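Long-range contact in thiaminase-I (Naegleria gruberi, PDB 4HCY), which belongs to the thiaminase I family and has the two-domain fold of periplasmic-binding-protein-like enzymes, with a ligand held in the cleft between the domains: residues A[118-123]-A[249-254]. Sequence-based numbering, arbitrary orientation.
Sequences LCSNFL and VQLIGT. With 0YN (2-{4-[(4-amino-2-methylpyrimidin-5-yl)methyl]-3-methylthiophen-2-yl}ethanol), chain G.
Beside the cleft that holds 0YN, the broken strand 114-125 meets the end of the short strand 248-250, and L123 and Q250 join the two. The backbone N of L123 gives a hydrogen bond to the O of Q250 (3.2 Å); the return bond, from Q250 N to L123 O, is weak. That same L123 O also receives a CA-H...O contact from V249 CA. The side chains of L123 and Q250 run alongside each other, with L123 CD2 against Q250 NE2 at 3.4 Å, while I252 comes across and sets its CG2 3.6 Å from L123 CB. L139 of helix 136-143 touches L123 and L136 touches I252, extending the apolar packing around these two residues.

F122 turns its ring back beneath S120, CG anti to its own carbonyl carbon (chi1 -58°). S120 CB sits 3.6 Å above one face of the ring, offset toward the rim, and Q250 O lies at the ring edge. L251 runs beside the ring and approaches it obliquely, its CD2 3.5 Å from F122 CE1 and also near S120 OG. That hydroxyl is hydrogen-bonded to the carbonyl of Y259.

An inverse gamma turn centred on N121 interrupts strand 114-125, with S120 CB folded over the F122 ring. Before it, C119 SG comes within 3.4 Å of N1' of the 0YN pyrimidine; D263 OD1 is hydrogen-bonded to the same ligand. Strand 114-125 thus reaches from a loose antiparallel pairing with strand 248-250 to the ligand site, consistent with the interdomain cleft of a periplasmic-binding-protein-like fold.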
# COMPACT_ATOMS: atom_id res chain seq x y z
N LEU A 118 -3.64 -4.54 0.50
CA LEU A 118 -2.30 -4.87 0.01
C LEU A 118 -1.93 -3.92 -1.11
O LEU A 118 -2.77 -3.58 -1.95
CB LEU A 118 -2.26 -6.31 -0.50
CG LEU A 118 -1.47 -7.33 0.32
CD1 LEU A 118 -1.47 -8.68 -0.37
CD2 LEU A 118 -0.06 -6.84 0.56
N CYS A 119 -0.68 -3.47 -1.13
CA CYS A 119 -0.22 -2.60 -2.20
C CYS A 119 1.30 -2.62 -2.35
O CYS A 119 2.02 -2.97 -1.42
CB CYS A 119 -0.71 -1.17 -1.99
SG CYS A 119 -0.41 -0.09 -3.41
N SER A 120 1.76 -2.22 -3.53
CA SER A 120 3.18 -2.17 -3.84
C SER A 120 3.38 -1.38 -5.12
O SER A 120 2.42 -1.11 -5.84
CB SER A 120 3.73 -3.59 -4.01
OG SER A 120 5.10 -3.56 -4.37
N ASN A 121 4.62 -1.01 -5.41
CA ASN A 121 4.93 -0.40 -6.70
C ASN A 121 5.17 -1.49 -7.73
O ASN A 121 6.31 -1.88 -8.00
CB ASN A 121 6.13 0.53 -6.59
CG ASN A 121 5.83 1.77 -5.78
OD1 ASN A 121 5.14 2.68 -6.24
ND2 ASN A 121 6.36 1.82 -4.56
N PHE A 122 4.09 -1.99 -8.31
CA PHE A 122 4.16 -3.09 -9.27
C PHE A 122 4.68 -2.61 -10.62
O PHE A 122 4.64 -1.42 -10.92
CB PHE A 122 2.78 -3.74 -9.45
CG PHE A 122 2.19 -4.26 -8.18
CD1 PHE A 122 2.59 -5.48 -7.66
CD2 PHE A 122 1.21 -3.54 -7.51
CE1 PHE A 122 2.04 -5.97 -6.49
CE2 PHE A 122 0.65 -4.03 -6.34
CZ PHE A 122 1.07 -5.25 -5.83
N LEU A 123 5.17 -3.55 -11.42
CA LEU A 123 5.63 -3.24 -12.77
C LEU A 123 4.58 -3.65 -13.80
O LEU A 123 4.30 -4.83 -13.97
CB LEU A 123 6.95 -3.95 -13.06
CG LEU A 123 7.49 -3.79 -14.49
CD1 LEU A 123 7.68 -2.32 -14.82
CD2 LEU A 123 8.78 -4.56 -14.66
N VAL A 249 1.80 -7.85 -14.85
CA VAL A 249 2.13 -7.22 -13.58
C VAL A 249 2.95 -8.16 -12.70
O VAL A 249 2.76 -9.37 -12.73
CB VAL A 249 0.87 -6.77 -12.81
CG1 VAL A 249 0.33 -5.48 -13.39
CG2 VAL A 249 -0.19 -7.87 -12.84
N GLN A 250 3.86 -7.59 -11.93
CA GLN A 250 4.74 -8.39 -11.08
C GLN A 250 5.29 -7.58 -9.91
O GLN A 250 5.47 -6.37 -10.00
CB GLN A 250 5.90 -8.95 -11.91
CG GLN A 250 6.69 -7.90 -12.67
CD GLN A 250 7.95 -8.46 -13.30
OE1 GLN A 250 8.56 -9.39 -12.77
NE2 GLN A 250 8.35 -7.89 -14.43
N LEU A 251 5.56 -8.28 -8.81
CA LEU A 251 6.26 -7.68 -7.68
C LEU A 251 7.72 -7.47 -8.05
O LEU A 251 8.48 -8.42 -8.17
CB LEU A 251 6.17 -8.59 -6.45
CG LEU A 251 4.94 -8.47 -5.55
CD1 LEU A 251 4.94 -9.59 -4.53
CD2 LEU A 251 4.92 -7.11 -4.87
N ILE A 252 8.10 -6.21 -8.23
CA ILE A 252 9.48 -5.89 -8.54
C ILE A 252 10.09 -4.99 -7.47
O ILE A 252 9.50 -3.99 -7.07
CB ILE A 252 9.62 -5.26 -9.95
CG1 ILE A 252 11.10 -5.08 -10.32
CG2 ILE A 252 8.87 -3.94 -10.05
CD1 ILE A 252 11.31 -4.65 -11.76
N GLY A 253 11.26 -5.38 -6.98
CA GLY A 253 11.96 -4.58 -6.00
C GLY A 253 12.79 -3.51 -6.68
O GLY A 253 13.10 -3.63 -7.86
N THR A 254 13.12 -2.46 -5.94
CA THR A 254 14.03 -1.45 -6.46
C THR A 254 15.42 -2.06 -6.51
O THR A 254 16.22 -1.74 -7.39
CB THR A 254 14.03 -0.19 -5.58
OG1 THR A 254 14.55 -0.52 -4.28
CG2 THR A 254 12.62 0.35 -5.43
C2A 0YN G . -4.24 0.47 -0.54
C35 0YN G . 0.45 3.74 -0.24
C2 0YN G . -1.17 5.71 -0.49
S1 0YN G . -1.23 7.42 -0.21
C5 0YN G . 0.38 7.53 0.41
C4 0YN G . 0.98 6.17 0.39
C4A 0YN G . 2.38 5.85 0.85
C5A 0YN G . 0.84 8.91 0.82
C5B 0YN G . 2.06 9.32 0.02
O5G 0YN G . 2.35 10.70 0.27
N1' 0YN G . -2.51 1.89 -1.58
C2' 0YN G . -3.01 1.33 -0.46
N3' 0YN G . -2.41 1.53 0.73
C4' 0YN G . -1.31 2.30 0.82
N4' 0YN G . -0.71 2.50 2.02
C5' 0YN G . -0.79 2.88 -0.32
C6' 0YN G . -1.42 2.65 -1.54
C3 0YN G . 0.08 5.21 -0.12